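Local coordinates for protein F1 (Vaccinia virus ankara, PDB 4D2M), which is a viral anti-apoptotic protein that binds the BH3 segment of pro-apoptotic Bim and so probably restrains host cell death, as Bcl-2 relatives do, at residues 57-60 against 61-65; 124-127 against 128-132; 76-79 against 80-84. The protein carries 1 engineered substitution. All blocks are in the same frame, centred on the assembly; numbering follows the deposited sequence.

How the interactions relate
All three contacts are local, each between residues a turn or so apart. Interactions 1 and 3 both use helix 54-77: interaction 1 lies near its start, and interaction 3 is where the chain turns out of it into helix 80-99. Both touch the second subunit. Interaction 1 is buried, and its regular helical bonds are joined by methionine and valine contacts. Interaction 3, only partly buried, relies on an arginine reaching back to backbone carbonyls and on a proline opening the next helix. Interaction 2 lies on the far side of the chain's centre from interaction 1. Set in the last turns of helix 118-131, it includes one weakly bonded, shared amide, and its faces meet the bound peptide and a third subunit.

Interaction 1 (57-60 against 61-65); sequences HVMM and AVRYY
Met59 crosses the end of Arg63, one turn further along the helix, at a slant, with its methyl CE 3.0 Å from Arg63 NH2. That separation is short for a methyl and a nitrogen, so the exact seating of the pair is doubtful. The methionine chain runs nearly straight until a bend at its last torsion (chi3 55°) turns CE toward the arginine. Arg63 starts from the same turn: its CG brushes Met59 O at 3.4 Å, while its backbone N gives that oxygen an almost straight hydrogen bond of 3.0 Å. One residue earlier in each segment, Val58 CG1 and Val62 CG2 touch loosely at 4.4 Å, and Val62 N donates to Val58 O at 2.9 Å. Ala61 N and Tyr64 N repeat the pattern to His57 O and Met60 O. Met60 also touches the loop residues Leu51 and Met153 of its own chain. Almost every residue here is buried, and the second subunit packs on this part of helix 54-77: its Cys170 lies against Met59, Ile89 of its helix 80-99 against Ala61, and His167 of its helix 155-169 against Arg63.

Interaction 2 (124-127 against 128-132); sequences EVNT and IMLDN. Unlike the reference sequence in segment 128-132: Met129 (reference Leu), Leu130 (reference Met).
Met129 rises beside Val125, one turn earlier, the two side chains lying side by side and pointing the same way. Its CB is 3.7 Å from Val125 O, and CG comes closer to the same oxygen, at 3.5 Å. SD then reaches Val125 CG1 at 4.0 Å, before a bend at the last torsion (chi3 53°) carries CE away from Val125. Under this chain, Met129 N donates to Val125 O at 3.1 Å, so the carbonyl is bonded by the amide and bordered by the CH groups. Leu130 crosses Asn126 obliquely: CD1 sits 3.4 Å from Asn126 O, and CD2 rests 4.1 Å from Asn126 ND2. Both Met129 and Leu130 differ from the reference sequence, which has Leu and Met there. Asn126 ND2 hydrogen-bonds to the Asn126 OD1 of the third subunit, where the leucine also packs on Thr127. Thr127 OG1 turns back to Asn123 O. On another face, Ile128 lays CG1 against Glu124 O, and both residues also touch apolar side chains of the bound peptide. Leu130 N divides itself between Asn126 O and Thr127 O, both bonds weak and both 3.3 Å, while Asn132 N again makes a short one, 2.8 Å, to Ile128 O. The chemistry is thus mixed: helical bonds run beside apolar contacts, one amide is shared weakly, and Asn126 ND2 serves the subunit interface.

Interaction 3 (76-79 against 80-84); sequences RQLP and TKTRS
Arg83 folds back over the turn that joins two helices, lying along the carbonyls of Leu78 and Pro79. Its CG is 3.4 Å from Pro79 O, and NE makes a weak hydrogen bond of 3.1 Å to Leu78 O. Arg76 O lies at the edge of the guanidinium, near its plane, 3.1 Å from Arg83 NH2; NH2 also makes a weak hydrogen bond to Tyr75 O. The chain from CG to NE is extended, which gives the arginine the length to reach the last turn of the preceding helix. Its own backbone N donates to Pro79 O at 3.2 Å, and Thr82 N gives the same oxygen a weaker bond, so the proline carbonyl takes two donors from the helix it opens.

Thr82 is the other point of contact. Its CG2 meets both methyls of Leu78, CD1 and CD2, at 4.0 Å each, the two side chains crossing at about a right angle. OG1 stands beside the proline ring, 3.4 Å from Pro79 CD, and hydrogen-bonds to His57 ND1 of the second subunit. That subunit also closes over the apolar side: its Met60 packs on Leu78 and Thr82, and its Leu51 on Pro79.

One step further out, Ser84 OG bonds Thr80 O at 2.8 Å from above the carbonyl plane, next to the regular bond from Ser84 N. Lys81 NZ forms a salt bridge with Glu54 of the second subunit. The whole is a tight helix-to-helix turn: Leu78 leaves helix 54-77, and Pro79 holds the N-cap position of helix 80-99. With the partner subunit's N-terminal region packed against it, the arrangement is consistent with a domain-swapped dimer of this Bcl-2-like protein.

Interaction 1 (57-60 against 61-65)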
ATOM      1  N   HIS A  57     -16.715  11.814  11.523  1.00 41.07           N
ATOM      2  CA  HIS A  57     -16.042  12.647  12.515  1.00 36.73           C
ATOM      3  C   HIS A  57     -15.295  11.795  13.536  1.00 35.32           C
ATOM      4  O   HIS A  57     -14.124  12.040  13.824  1.00 36.24           O
ATOM      5  CB  HIS A  57     -17.042  13.550  13.236  1.00 37.39           C
ATOM      6  CG  HIS A  57     -17.441  14.762  12.453  1.00 41.13           C
ATOM      7  ND1 HIS A  57     -16.722  15.938  12.485  1.00 42.26           N
ATOM      8  CD2 HIS A  57     -18.492  14.987  11.630  1.00 42.19           C
ATOM      9  CE1 HIS A  57     -17.310  16.832  11.711  1.00 44.08           C
ATOM     10  NE2 HIS A  57     -18.386  16.280  11.180  1.00 42.75           N
ATOM     11  N   VAL A  58     -15.978  10.797  14.087  1.00 32.34           N
ATOM     12  CA  VAL A  58     -15.390   9.969  15.128  1.00 32.02           C
ATOM     13  C   VAL A  58     -14.242   9.170  14.525  1.00 31.66           C
ATOM     14  O   VAL A  58     -13.172   9.071  15.121  1.00 33.12           O
ATOM     15  CB  VAL A  58     -16.441   9.033  15.772  1.00 33.36           C
ATOM     16  CG1 VAL A  58     -15.797   8.111  16.832  1.00 33.41           C
ATOM     17  CG2 VAL A  58     -17.599   9.872  16.357  1.00 35.49           C
ATOM     18  N   MET A  59     -14.455   8.634  13.329  1.00 34.27           N
ATOM     19  CA  MET A  59     -13.410   7.879  12.645  1.00 32.57           C
ATOM     20  C   MET A  59     -12.162   8.727  12.423  1.00 30.66           C
ATOM     21  O   MET A  59     -11.042   8.268  12.649  1.00 28.66           O
ATOM     22  CB  MET A  59     -13.911   7.355  11.302  1.00 37.59           C
ATOM     23  CG  MET A  59     -14.585   5.992  11.376  1.00 39.12           C
ATOM     24  SD  MET A  59     -14.839   5.228   9.757  1.00 42.40           S
ATOM     25  CE  MET A  59     -13.170   5.264   9.116  1.00 30.97           C
ATOM     26  N   MET A  60     -12.364   9.960  11.969  1.00 30.71           N
ATOM     27  CA  MET A  60     -11.267  10.903  11.787  1.00 32.14           C
ATOM     28  C   MET A  60     -10.538  11.138  13.105  1.00 27.88           C
ATOM     29  O   MET A  60      -9.313  11.253  13.135  1.00 27.09           O
ATOM     30  CB  MET A  60     -11.786  12.233  11.235  1.00 33.23           C
ATOM     31  CG  MET A  60     -10.708  13.295  11.048  1.00 37.72           C
ATOM     32  SD  MET A  60      -9.525  12.889   9.743  1.00 48.93           S
ATOM     33  CE  MET A  60     -10.469  13.343   8.290  1.00 51.38           C
ATOM     34  N   ALA A  61     -11.303  11.214  14.188  1.00 28.29           N
ATOM     35  CA  ALA A  61     -10.739  11.463  15.510  1.00 28.48           C
ATOM     36  C   ALA A  61      -9.873  10.294  15.974  1.00 27.98           C
ATOM     37  O   ALA A  61      -8.815  10.495  16.573  1.00 28.97           O
ATOM     38  CB  ALA A  61     -11.851  11.728  16.518  1.00 30.02           C
ATOM     39  N   VAL A  62     -10.327   9.077  15.697  1.00 28.13           N
ATOM     40  CA  VAL A  62      -9.582   7.879  16.066  1.00 28.03           C
ATOM     41  C   VAL A  62      -8.277   7.820  15.278  1.00 29.27           C
ATOM     42  O   VAL A  62      -7.211   7.594  15.855  1.00 29.23           O
ATOM     43  CB  VAL A  62     -10.420   6.597  15.822  1.00 28.79           C
ATOM     44  CG1 VAL A  62      -9.588   5.326  16.024  1.00 28.95           C
ATOM     45  CG2 VAL A  62     -11.624   6.574  16.751  1.00 30.19           C
ATOM     46  N   ARG A  63      -8.364   8.034  13.969  1.00 31.94           N
ATOM     47  CA  ARG A  63      -7.183   8.020  13.109  1.00 29.39           C
ATOM     48  C   ARG A  63      -6.143   9.041  13.557  1.00 26.70           C
ATOM     49  O   ARG A  63      -4.949   8.751  13.578  1.00 27.16           O
ATOM     50  CB  ARG A  63      -7.561   8.309  11.658  1.00 31.45           C
ATOM     51  CG  ARG A  63      -8.287   7.190  10.939  1.00 42.56           C
ATOM     52  CD  ARG A  63      -8.223   7.432   9.443  1.00 56.15           C
ATOM     53  NE  ARG A  63      -9.161   6.605   8.686  1.00 75.42           N
ATOM     54  CZ  ARG A  63     -10.181   7.068   7.964  1.00 93.10           C
ATOM     55  NH1 ARG A  63     -10.432   8.371   7.876  1.00 98.52           N
ATOM     56  NH2 ARG A  63     -10.960   6.215   7.317  1.00 99.94           N
ATOM     57  N   TYR A  64      -6.602  10.240  13.897  1.00 29.17           N
ATOM     58  CA  TYR A  64      -5.698  11.304  14.317  1.00 30.71           C
ATOM     59  C   TYR A  64      -4.983  10.910  15.602  1.00 28.62           C
ATOM     60  O   TYR A  64      -3.773  11.082  15.726  1.00 30.42           O
ATOM     61  CB  TYR A  64      -6.451  12.624  14.518  1.00 32.68           C
ATOM     62  CG  TYR A  64      -5.533  13.786  14.834  1.00 29.41           C
ATOM     63  CD1 TYR A  64      -5.137  14.053  16.139  1.00 32.54           C
ATOM     64  CD2 TYR A  64      -5.047  14.604  13.825  1.00 28.98           C
ATOM     65  CE1 TYR A  64      -4.289  15.108  16.427  1.00 32.07           C
ATOM     66  CE2 TYR A  64      -4.201  15.662  14.104  1.00 31.68           C
ATOM     67  CZ  TYR A  64      -3.825  15.908  15.402  1.00 33.97           C
ATOM     68  OH  TYR A  64      -2.984  16.961  15.669  1.00 42.55           O
ATOM     69  N   TYR A  65      -5.741  10.376  16.554  1.00 26.20           N
ATOM     70  CA  TYR A  65      -5.182   9.973  17.839  1.00 27.97           C
ATOM     71  C   TYR A  65      -4.108   8.912  17.671  1.00 27.07           C
ATOM     72  O   TYR A  65      -3.045   8.994  18.283  1.00 26.82           O
ATOM     73  CB  TYR A  65      -6.282   9.450  18.763  1.00 29.36           C
ATOM     74  CG  TYR A  65      -5.759   8.885  20.065  1.00 29.44           C
ATOM     75  CD1 TYR A  65      -5.314   9.725  21.077  1.00 30.80           C
ATOM     76  CD2 TYR A  65      -5.716   7.515  20.285  1.00 29.97           C
ATOM     77  CE1 TYR A  65      -4.836   9.215  22.269  1.00 31.91           C
ATOM     78  CE2 TYR A  65      -5.241   6.996  21.473  1.00 31.46           C
ATOM     79  CZ  TYR A  65      -4.803   7.848  22.462  1.00 32.43           C
ATOM     80  OH  TYR A  65      -4.332   7.328  23.646  1.00 34.27           O
TER

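Interaction 2 (124-127 against 128-132)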
ATOM      1  N   GLU A 124      11.867  12.537 -11.871  1.00 35.60           N
ATOM      2  CA  GLU A 124      12.312  13.849 -12.333  1.00 41.09           C
ATOM      3  C   GLU A 124      13.086  14.571 -11.236  1.00 38.90           C
ATOM      4  O   GLU A 124      14.081  15.239 -11.507  1.00 40.10           O
ATOM      5  CB  GLU A 124      11.125  14.702 -12.785  1.00 44.84           C
ATOM      6  CG  GLU A 124      10.347  14.128 -13.961  1.00 47.16           C
ATOM      7  CD  GLU A 124      11.206  13.893 -15.191  1.00 53.34           C
ATOM      8  OE1 GLU A 124      12.231  14.589 -15.349  1.00 51.91           O
ATOM      9  OE2 GLU A 124      10.855  13.006 -15.998  1.00 58.58           O
ATOM     10  N   VAL A 125      12.622  14.439  -9.998  1.00 35.92           N
ATOM     11  CA  VAL A 125      13.331  15.000  -8.853  1.00 35.87           C
ATOM     12  C   VAL A 125      14.712  14.361  -8.753  1.00 37.05           C
ATOM     13  O   VAL A 125      15.711  15.055  -8.569  1.00 40.44           O
ATOM     14  CB  VAL A 125      12.537  14.784  -7.538  1.00 33.37           C
ATOM     15  CG1 VAL A 125      13.375  15.110  -6.296  1.00 35.18           C
ATOM     16  CG2 VAL A 125      11.280  15.631  -7.544  1.00 35.00           C
ATOM     17  N   ASN A 126      14.760  13.040  -8.882  1.00 33.98           N
ATOM     18  CA  ASN A 126      16.023  12.320  -8.842  1.00 35.23           C
ATOM     19  C   ASN A 126      16.976  12.850  -9.909  1.00 38.50           C
ATOM     20  O   ASN A 126      18.161  13.057  -9.650  1.00 36.77           O
ATOM     21  CB  ASN A 126      15.793  10.818  -9.028  1.00 33.88           C
ATOM     22  CG  ASN A 126      17.076  10.013  -8.930  1.00 39.09           C
ATOM     23  OD1 ASN A 126      17.631   9.842  -7.845  1.00 40.59           O
ATOM     24  ND2 ASN A 126      17.545   9.501 -10.063  1.00 37.23           N
ATOM     25  N   THR A 127      16.438  13.093 -11.101  1.00 42.41           N
ATOM     26  CA  THR A 127      17.227  13.592 -12.223  1.00 44.22           C
ATOM     27  C   THR A 127      17.810  14.975 -11.924  1.00 42.62           C
ATOM     28  O   THR A 127      18.989  15.222 -12.171  1.00 44.30           O
ATOM     29  CB  THR A 127      16.377  13.657 -13.512  1.00 46.36           C
ATOM     30  OG1 THR A 127      15.987  12.334 -13.897  1.00 53.41           O
ATOM     31  CG2 THR A 127      17.151  14.295 -14.659  1.00 45.67           C
ATOM     32  N   ILE A 128      16.979  15.867 -11.391  1.00 37.75           N
ATOM     33  CA  ILE A 128      17.396  17.239 -11.094  1.00 43.69           C
ATOM     34  C   ILE A 128      18.530  17.273 -10.075  1.00 40.34           C
ATOM     35  O   ILE A 128      19.484  18.037 -10.219  1.00 45.27           O
ATOM     36  CB  ILE A 128      16.204  18.077 -10.563  1.00 53.03           C
ATOM     37  CG1 ILE A 128      15.247  18.423 -11.711  1.00 54.34           C
ATOM     38  CG2 ILE A 128      16.684  19.349  -9.842  1.00 58.99           C
ATOM     39  CD1 ILE A 128      15.517  19.755 -12.403  1.00 59.21           C
ATOM     40  N   MET A 129      18.426  16.438  -9.049  1.00 40.99           N
ATOM     41  CA  MET A 129      19.386  16.457  -7.950  1.00 43.01           C
ATOM     42  C   MET A 129      20.755  15.927  -8.358  1.00 48.18           C
ATOM     43  O   MET A 129      21.766  16.266  -7.744  1.00 47.12           O
ATOM     44  CB  MET A 129      18.856  15.637  -6.777  1.00 42.15           C
ATOM     45  CG  MET A 129      17.766  16.330  -5.978  1.00 48.19           C
ATOM     46  SD  MET A 129      17.028  15.241  -4.748  1.00110.71           S
ATOM     47  CE  MET A 129      18.495  14.665  -3.894  1.00139.66           C
ATOM     48  N   LEU A 130      20.785  15.085  -9.385  1.00 53.39           N
ATOM     49  CA  LEU A 130      22.040  14.524  -9.872  1.00 57.29           C
ATOM     50  C   LEU A 130      22.930  15.597 -10.489  1.00 57.32           C
ATOM     51  O   LEU A 130      24.153  15.548 -10.359  1.00 62.39           O
ATOM     52  CB  LEU A 130      21.763  13.424 -10.895  1.00 65.77           C
ATOM     53  CG  LEU A 130      21.838  11.974 -10.408  1.00 72.53           C
ATOM     54  CD1 LEU A 130      21.243  11.766  -9.023  1.00 72.68           C
ATOM     55  CD2 LEU A 130      21.111  11.102 -11.397  1.00 76.68           C
ATOM     56  N   ASP A 131      22.310  16.560 -11.163  1.00 57.03           N
ATOM     57  CA  ASP A 131      23.045  17.644 -11.807  1.00 67.92           C
ATOM     58  C   ASP A 131      23.157  18.855 -10.884  1.00 66.75           C
ATOM     59  O   ASP A 131      24.195  19.516 -10.835  1.00 68.30           O
ATOM     60  CB  ASP A 131      22.363  18.040 -13.116  1.00 74.63           C
ATOM     61  CG  ASP A 131      22.253  16.882 -14.088  1.00 79.65           C
ATOM     62  OD1 ASP A 131      23.259  16.167 -14.281  1.00 81.54           O
ATOM     63  OD2 ASP A 131      21.160  16.684 -14.660  1.00 79.97           O
ATOM     64  N   ASN A 132      22.081  19.131 -10.153  1.00 58.71           N
ATOM     65  CA  ASN A 132      22.036  20.261  -9.233  1.00 60.60           C
ATOM     66  C   ASN A 132      22.342  19.814  -7.806  1.00 58.80           C
ATOM     67  O   ASN A 132      21.565  19.077  -7.200  1.00 51.40           O
ATOM     68  CB  ASN A 132      20.664  20.937  -9.298  1.00 65.90           C
ATOM     69  CG  ASN A 132      20.624  22.256  -8.547  1.00 72.94           C
ATOM     70  OD1 ASN A 132      21.043  22.346  -7.394  1.00 75.36           O
ATOM     71  ND2 ASN A 132      20.119  23.291  -9.208  1.00 76.95           N
TER

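Interaction 3 (76-79 against 80-84)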
ATOM      1  N   ARG A  76      10.075  10.567  21.079  1.00 32.32           N
ATOM      2  CA  ARG A  76      10.651  10.263  22.391  1.00 42.88           C
ATOM      3  C   ARG A  76      11.838   9.312  22.273  1.00 39.47           C
ATOM      4  O   ARG A  76      12.758   9.354  23.088  1.00 44.01           O
ATOM      5  CB  ARG A  76       9.598   9.652  23.321  1.00 58.24           C
ATOM      6  CG  ARG A  76       8.530  10.627  23.793  1.00 72.79           C
ATOM      7  CD  ARG A  76       7.602   9.988  24.817  1.00 89.34           C
ATOM      8  NE  ARG A  76       6.263  10.584  24.792  1.00103.48           N
ATOM      9  CZ  ARG A  76       5.181  10.013  24.263  1.00112.18           C
ATOM     10  NH1 ARG A  76       5.241   8.808  23.708  1.00113.72           N
ATOM     11  NH2 ARG A  76       4.020  10.653  24.298  1.00115.37           N
ATOM     12  N   GLN A  77      11.810   8.463  21.251  1.00 40.08           N
ATOM     13  CA  GLN A  77      12.836   7.443  21.057  1.00 42.35           C
ATOM     14  C   GLN A  77      14.042   7.964  20.282  1.00 41.85           C
ATOM     15  O   GLN A  77      15.131   7.398  20.370  1.00 43.92           O
ATOM     16  CB  GLN A  77      12.245   6.239  20.323  1.00 44.87           C
ATOM     17  CG  GLN A  77      11.156   5.513  21.093  1.00 55.63           C
ATOM     18  CD  GLN A  77      10.416   4.505  20.237  1.00 67.80           C
ATOM     19  OE1 GLN A  77      10.970   3.958  19.284  1.00 67.99           O
ATOM     20  NE2 GLN A  77       9.153   4.261  20.568  1.00 75.15           N
ATOM     21  N   LEU A  78      13.847   9.033  19.518  1.00 47.25           N
ATOM     22  CA  LEU A  78      14.920   9.576  18.694  1.00 46.90           C
ATOM     23  C   LEU A  78      16.052  10.132  19.555  1.00 45.10           C
ATOM     24  O   LEU A  78      15.798  10.788  20.567  1.00 42.79           O
ATOM     25  CB  LEU A  78      14.390  10.673  17.768  1.00 46.50           C
ATOM     26  CG  LEU A  78      13.404  10.245  16.676  1.00 40.21           C
ATOM     27  CD1 LEU A  78      13.022  11.442  15.818  1.00 37.08           C
ATOM     28  CD2 LEU A  78      13.970   9.127  15.810  1.00 34.22           C
ATOM     29  N   PRO A  79      17.311   9.870  19.160  1.00 45.07           N
ATOM     30  CA  PRO A  79      18.436  10.448  19.898  1.00 49.90           C
ATOM     31  C   PRO A  79      18.635  11.926  19.578  1.00 52.19           C
ATOM     32  O   PRO A  79      17.992  12.453  18.669  1.00 46.64           O
ATOM     33  CB  PRO A  79      19.628   9.619  19.419  1.00 49.06           C
ATOM     34  CG  PRO A  79      19.256   9.204  18.045  1.00 41.91           C
ATOM     35  CD  PRO A  79      17.768   8.989  18.070  1.00 42.28           C
ATOM     36  N   THR A  80      19.529  12.570  20.319  1.00 42.97           N
ATOM     37  CA  THR A  80      19.804  13.994  20.165  1.00 43.81           C
ATOM     38  C   THR A  80      20.118  14.374  18.722  1.00 43.33           C
ATOM     39  O   THR A  80      19.638  15.391  18.219  1.00 40.02           O
ATOM     40  CB  THR A  80      20.987  14.416  21.057  1.00 46.21           C
ATOM     41  OG1 THR A  80      20.733  14.015  22.409  1.00 49.02           O
ATOM     42  CG2 THR A  80      21.204  15.924  21.006  1.00 51.05           C
ATOM     43  N   LYS A  81      20.923  13.545  18.066  1.00 44.45           N
ATOM     44  CA  LYS A  81      21.379  13.810  16.708  1.00 39.59           C
ATOM     45  C   LYS A  81      20.212  13.963  15.737  1.00 36.99           C
ATOM     46  O   LYS A  81      20.199  14.870  14.902  1.00 37.08           O
ATOM     47  CB  LYS A  81      22.307  12.683  16.245  1.00 42.25           C
ATOM     48  CG  LYS A  81      22.733  12.767  14.789  1.00 46.98           C
ATOM     49  CD  LYS A  81      23.773  11.709  14.461  1.00 46.96           C
ATOM     50  CE  LYS A  81      25.165  12.308  14.386  1.00 52.05           C
ATOM     51  NZ  LYS A  81      26.210  11.263  14.215  1.00 61.57           N
ATOM     52  N   THR A  82      19.232  13.073  15.851  1.00 35.79           N
ATOM     53  CA  THR A  82      18.101  13.065  14.930  1.00 34.34           C
ATOM     54  C   THR A  82      17.180  14.249  15.193  1.00 33.25           C
ATOM     55  O   THR A  82      16.617  14.827  14.265  1.00 31.92           O
ATOM     56  CB  THR A  82      17.290  11.762  15.040  1.00 34.83           C
ATOM     57  OG1 THR A  82      18.180  10.650  15.190  1.00 36.14           O
ATOM     58  CG2 THR A  82      16.426  11.567  13.801  1.00 32.90           C
ATOM     59  N   ARG A  83      17.033  14.601  16.465  1.00 37.56           N
ATOM     60  CA  ARG A  83      16.201  15.732  16.856  1.00 41.40           C
ATOM     61  C   ARG A  83      16.791  17.040  16.338  1.00 42.45           C
ATOM     62  O   ARG A  83      16.056  17.951  15.957  1.00 42.01           O
ATOM     63  CB  ARG A  83      16.049  15.784  18.376  1.00 41.77           C
ATOM     64  CG  ARG A  83      15.322  14.581  18.951  1.00 41.27           C
ATOM     65  CD  ARG A  83      15.078  14.729  20.447  1.00 43.81           C
ATOM     66  NE  ARG A  83      14.455  13.533  21.007  1.00 44.75           N
ATOM     67  CZ  ARG A  83      13.867  13.476  22.198  1.00 52.25           C
ATOM     68  NH1 ARG A  83      13.809  14.551  22.974  1.00 58.20           N
ATOM     69  NH2 ARG A  83      13.329  12.336  22.613  1.00 50.75           N
ATOM     70  N   SER A  84      18.117  17.123  16.326  1.00 36.54           N
ATOM     71  CA  SER A  84      18.801  18.296  15.791  1.00 37.23           C
ATOM     72  C   SER A  84      18.516  18.442  14.299  1.00 35.36           C
ATOM     73  O   SER A  84      18.247  19.538  13.809  1.00 35.32           O
ATOM     74  CB  SER A  84      20.308  18.197  16.030  1.00 40.17           C
ATOM     75  OG  SER A  84      20.589  17.867  17.378  1.00 48.83           O
TER